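Local coordinates for protein argonaute (Marinitoga piezophila, PDB 5I4A) that uses short guide RNAs with a 5'-hydroxyl end to find complementary DNA or RNA targets and cleave them, with manganese as the preferred metal for DNA cutting, at residues L131-K136 with P241-F246; K502-E505 with V509-E512. One frame throughout, in Å; residues are numbered along the deposited sequence.

Contact 1 of 2, residues L131-K136 with P241-F246. With nucleotides of chain B.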
# COMPACT_ATOMS: atom_id res chain seq x y z
N LEU A 131 13.91 -17.15 10.37
CA LEU A 131 13.22 -16.25 11.28
C LEU A 131 13.74 -14.84 11.07
O LEU A 131 14.96 -14.61 11.04
CB LEU A 131 13.43 -16.70 12.73
CG LEU A 131 12.96 -15.78 13.86
CD1 LEU A 131 11.50 -15.38 13.71
CD2 LEU A 131 13.19 -16.46 15.20
N THR A 132 12.83 -13.89 10.89
CA THR A 132 13.18 -12.53 10.54
C THR A 132 12.49 -11.56 11.48
O THR A 132 11.39 -11.82 11.97
CB THR A 132 12.79 -12.22 9.07
OG1 THR A 132 13.41 -13.19 8.21
CG2 THR A 132 13.24 -10.83 8.65
N TYR A 133 13.16 -10.44 11.76
CA TYR A 133 12.61 -9.36 12.57
C TYR A 133 12.75 -8.05 11.81
O TYR A 133 13.85 -7.68 11.39
CB TYR A 133 13.32 -9.26 13.92
CG TYR A 133 12.97 -10.36 14.89
CD1 TYR A 133 11.76 -10.34 15.59
CD2 TYR A 133 13.84 -11.42 15.13
CE1 TYR A 133 11.43 -11.33 16.48
CE2 TYR A 133 13.52 -12.42 16.03
CZ TYR A 133 12.31 -12.37 16.70
OH TYR A 133 11.99 -13.37 17.60
N LYS A 134 11.63 -7.36 11.62
CA LYS A 134 11.62 -6.02 11.05
C LYS A 134 11.51 -5.00 12.17
O LYS A 134 10.64 -5.12 13.04
CB LYS A 134 10.47 -5.85 10.05
CG LYS A 134 10.30 -4.43 9.57
CD LYS A 134 9.56 -4.36 8.25
CE LYS A 134 9.35 -2.91 7.83
NZ LYS A 134 8.92 -2.79 6.41
N ILE A 135 12.38 -4.00 12.14
CA ILE A 135 12.55 -3.06 13.24
C ILE A 135 12.30 -1.65 12.73
O ILE A 135 12.82 -1.26 11.68
CB ILE A 135 13.96 -3.17 13.84
CG1 ILE A 135 14.32 -4.64 14.12
CG2 ILE A 135 14.05 -2.38 15.11
CD1 ILE A 135 13.54 -5.25 15.26
N LYS A 136 11.50 -0.88 13.47
CA LYS A 136 11.23 0.51 13.14
C LYS A 136 11.24 1.35 14.41
O LYS A 136 10.99 0.84 15.51
CB LYS A 136 9.88 0.66 12.42
CG LYS A 136 9.88 0.14 11.00
CD LYS A 136 10.90 0.87 10.16
CE LYS A 136 10.75 0.55 8.68
NZ LYS A 136 11.41 1.58 7.83
N PRO A 241 13.03 -11.63 23.65
CA PRO A 241 14.03 -11.33 24.69
C PRO A 241 15.31 -12.12 24.55
O PRO A 241 16.40 -11.56 24.73
CB PRO A 241 13.28 -11.67 25.99
CG PRO A 241 11.84 -11.55 25.64
CD PRO A 241 11.74 -12.05 24.24
N LYS A 242 15.23 -13.41 24.23
CA LYS A 242 16.44 -14.23 24.14
C LYS A 242 17.13 -14.04 22.79
O LYS A 242 18.34 -13.78 22.74
CB LYS A 242 16.09 -15.70 24.36
CG LYS A 242 17.29 -16.62 24.27
CD LYS A 242 16.99 -17.99 24.84
CE LYS A 242 18.25 -18.84 24.90
NZ LYS A 242 19.37 -18.09 25.53
N THR A 243 16.39 -14.17 21.69
CA THR A 243 17.00 -14.11 20.37
C THR A 243 17.61 -12.74 20.09
O THR A 243 18.67 -12.63 19.47
CB THR A 243 15.97 -14.47 19.30
OG1 THR A 243 15.47 -15.79 19.55
CG2 THR A 243 16.59 -14.43 17.91
N LEU A 244 16.95 -11.67 20.55
CA LEU A 244 17.43 -10.31 20.35
C LEU A 244 18.09 -9.73 21.60
O LEU A 244 18.06 -8.51 21.80
CB LEU A 244 16.28 -9.41 19.89
CG LEU A 244 15.55 -9.86 18.62
CD1 LEU A 244 14.50 -8.83 18.23
CD2 LEU A 244 16.53 -10.09 17.48
N GLY A 245 18.69 -10.59 22.43
CA GLY A 245 19.23 -10.13 23.70
C GLY A 245 20.23 -9.00 23.56
O GLY A 245 20.30 -8.11 24.41
N PHE A 246 21.02 -9.02 22.48
CA PHE A 246 21.99 -7.95 22.25
C PHE A 246 21.35 -6.57 22.21
O PHE A 246 22.05 -5.57 22.39
CB PHE A 246 22.76 -8.21 20.95
CG PHE A 246 21.87 -8.41 19.75
CD1 PHE A 246 21.42 -7.32 19.02
CD2 PHE A 246 21.49 -9.68 19.36
CE1 PHE A 246 20.60 -7.50 17.92
CE2 PHE A 246 20.67 -9.87 18.26
CZ PHE A 246 20.23 -8.78 17.54
P C B 9 9.12 -4.63 3.12
OP1 C B 9 9.18 -4.89 4.58
OP2 C B 9 8.05 -5.27 2.31
O5' C B 9 9.04 -3.05 2.90
C5' C B 9 9.94 -2.18 3.58
C4' C B 9 10.57 -1.19 2.64
O4' C B 9 10.73 -1.78 1.33
C3' C B 9 9.78 0.09 2.38
O3' C B 9 9.96 1.06 3.40
C2' C B 9 10.30 0.53 1.02
O2' C B 9 11.56 1.17 1.16
C1' C B 9 10.52 -0.81 0.33
P U B 10 8.83 1.28 4.53
OP1 U B 10 8.86 0.09 5.40
OP2 U B 10 7.58 1.63 3.82
O5' U B 10 9.37 2.54 5.35
O3' U B 10 10.55 5.99 7.86
P A B 11 11.84 5.62 8.75
OP1 A B 11 12.22 4.22 8.44
OP2 A B 11 11.57 6.03 10.15
O5' A B 11 12.98 6.55 8.16
C5' A B 11 13.08 7.92 8.52
C4' A B 11 14.44 8.46 8.21
O4' A B 11 15.41 7.85 9.10
C3' A B 11 14.95 8.12 6.81
O3' A B 11 14.51 9.02 5.80
C2' A B 11 16.46 8.05 6.99
O2' A B 11 17.04 9.35 6.98
C1' A B 11 16.57 7.48 8.40
N9 A B 11 16.65 6.01 8.38
C8 A B 11 15.63 5.08 8.34
N7 A B 11 16.05 3.84 8.34
C5 A B 11 17.44 3.97 8.37
C6 A B 11 18.49 3.04 8.38
N6 A B 11 18.31 1.71 8.36
N1 A B 11 19.75 3.52 8.41
C2 A B 11 19.95 4.84 8.43
N3 A B 11 19.05 5.82 8.42
C4 A B 11 17.81 5.30 8.39
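Tyr133 and Leu244 join a strand of linker L1 to linker L2 in the PAZ lobe. Tyr133 lies on strand 127-140, whose other face binds the guide RNA through Lys134 and Lys136. The contact is apolar, with no hydrogen bond between the two segments. Leu244 CD1 sits over the centre of the Tyr133 ring, 4.0 Å from its centroid and 10° off the normal, a CH-pi contact. The second methyl, Leu244 CD2, packs against Tyr133 CD2 at 3.8 Å. Thr243 CG2 adds an oblique contact to Tyr133 CE2 at 4.1 Å. Leu244 is the first residue past the end of helix 240-243. The hydroxyl of Tyr133 hydrogen-bonds to the carbonyl of Gly236, so the ring is gripped at its far end as well. With an alanine at Tyr133 the ring and its hydroxyl are gone, which is likely to open a gap under the Leu244 methyls and leave the Gly236 carbonyl without this bond. Lys134, extended beyond CG, places NZ between two phosphates, 2.8 Å from OP1 of C9 and 3.1 Å from OP1 of U10, both of chain B. Lys136, bent at chi2 (-60°), reaches OP1 of A11 of chain B with NZ at 2.8 Å. Strand 127-140 runs between strands 111-120 and 143-156. Ile148 of strand 143-156 touches both Tyr133 and Leu244, and Phe99 of helix 84-101 also packs on Leu244.

Contact 2 of 2, residues K502-E505 with V509-E512; sequences KYIE and VSPE
Tyr503 and Pro511 make the main apolar contact, ring against ring. Pro511 CB lies over the centre of the tyrosine ring, 3.8 Å from the centroid and 12° off the normal, a CH-pi contact. Pro511 CD packs on Tyr503 CD1 at 3.5 Å. The tyrosine has CG anti to the backbone N (chi1 -176°), which swings the ring off the helix so that one face lies against the proline. Ile504 adds a looser apolar contact, with CG1 4.5 Å from Pro511 CD.

The polar atoms form no hydrogen bond across the segments. The carbonyl oxygen of Val509 meets the edge of the tyrosine ring in its plane, 3.3 Å from Tyr503 CD1. This oxygen is buried and has no hydrogen-bond partner in the model. Ser510 OG rests near the isoleucine tip, 4.0 Å from Ile504 CD1. The tyrosine hydroxyl hydrogen-bonds to the backbone oxygen of Glu441. Within the helix, Lys502 NZ and Glu505 OE2 form a long salt bridge.

Leu444 of strand 443-452 touches both Tyr503 and Pro511. The loop folds back on the last turns of helix 485-507 and leads into strand 513-519, a helix-to-strand connection of the RNase H fold of the PIWI domain.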
# COMPACT_ATOMS: atom_id res chain seq x y z
N LYS A 502 -14.36 22.20 -7.44
CA LYS A 502 -15.33 21.14 -7.70
C LYS A 502 -16.35 21.02 -6.58
O LYS A 502 -17.55 20.87 -6.84
CB LYS A 502 -14.60 19.81 -7.91
CG LYS A 502 -13.67 19.79 -9.11
CD LYS A 502 -14.46 19.85 -10.40
CE LYS A 502 -13.55 19.97 -11.61
NZ LYS A 502 -14.35 20.13 -12.85
N TYR A 503 -15.89 21.07 -5.33
CA TYR A 503 -16.81 21.04 -4.20
C TYR A 503 -17.79 22.21 -4.28
O TYR A 503 -19.01 22.01 -4.23
CB TYR A 503 -16.03 21.09 -2.88
CG TYR A 503 -16.89 20.98 -1.64
CD1 TYR A 503 -17.60 22.07 -1.15
CD2 TYR A 503 -16.98 19.78 -0.93
CE1 TYR A 503 -18.38 21.98 -0.02
CE2 TYR A 503 -17.76 19.68 0.21
CZ TYR A 503 -18.46 20.78 0.66
OH TYR A 503 -19.24 20.69 1.79
N ILE A 504 -17.27 23.43 -4.38
CA ILE A 504 -18.12 24.60 -4.58
C ILE A 504 -19.03 24.39 -5.78
O ILE A 504 -20.24 24.66 -5.73
CB ILE A 504 -17.26 25.86 -4.75
CG1 ILE A 504 -16.27 26.01 -3.60
CG2 ILE A 504 -18.14 27.10 -4.88
CD1 ILE A 504 -15.13 26.95 -3.90
N GLU A 505 -18.46 23.88 -6.88
CA GLU A 505 -19.24 23.59 -8.07
C GLU A 505 -20.38 22.63 -7.77
O GLU A 505 -21.48 22.77 -8.34
CB GLU A 505 -18.31 23.03 -9.15
CG GLU A 505 -18.99 22.62 -10.43
CD GLU A 505 -17.99 22.36 -11.52
OE1 GLU A 505 -17.49 23.34 -12.12
OE2 GLU A 505 -17.67 21.18 -11.77
N VAL A 509 -21.23 26.21 -2.00
CA VAL A 509 -20.64 26.82 -0.81
C VAL A 509 -19.24 26.25 -0.65
O VAL A 509 -18.96 25.12 -1.08
CB VAL A 509 -21.47 26.58 0.46
CG1 VAL A 509 -22.63 27.56 0.55
CG2 VAL A 509 -21.98 25.14 0.50
N SER A 510 -18.35 27.02 -0.04
CA SER A 510 -17.05 26.49 0.30
C SER A 510 -17.21 25.37 1.33
O SER A 510 -18.15 25.38 2.13
CB SER A 510 -16.14 27.58 0.87
OG SER A 510 -15.19 28.01 -0.09
N PRO A 511 -16.32 24.38 1.31
CA PRO A 511 -16.30 23.40 2.40
C PRO A 511 -15.91 24.08 3.70
O PRO A 511 -14.98 24.88 3.73
CB PRO A 511 -15.25 22.38 1.95
CG PRO A 511 -14.36 23.14 1.03
CD PRO A 511 -15.25 24.13 0.33
N GLU A 512 -16.64 23.77 4.76
CA GLU A 512 -16.28 24.35 6.05
C GLU A 512 -14.98 23.76 6.57
O GLU A 512 -14.20 24.47 7.21
CB GLU A 512 -17.41 24.14 7.06
CG GLU A 512 -17.42 25.18 8.15
CD GLU A 512 -17.34 26.59 7.59
OE1 GLU A 512 -18.37 27.09 7.09
OE2 GLU A 512 -16.25 27.20 7.63

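After the N-terminal domain the chain runs through strand 127-140 of linker L1, then the PAZ domain, and returns in linker L2. Contact 1 closes this long excursion of 104 residues and brings linker L2 against the face of the strand that is turned away from the guide. The chain then goes on through the Mid domain into PIWI. Contact 2 closes only a short loop there, with three residues between its segments, at the turn from helix 485-507 to strand 513-519. The contacts are in series: they neither nest nor cross. The centres of contact 1 and contact 2 are about 51 Å apart. Contact 1 ties two linkers; contact 2 is local to the PIWI lobe.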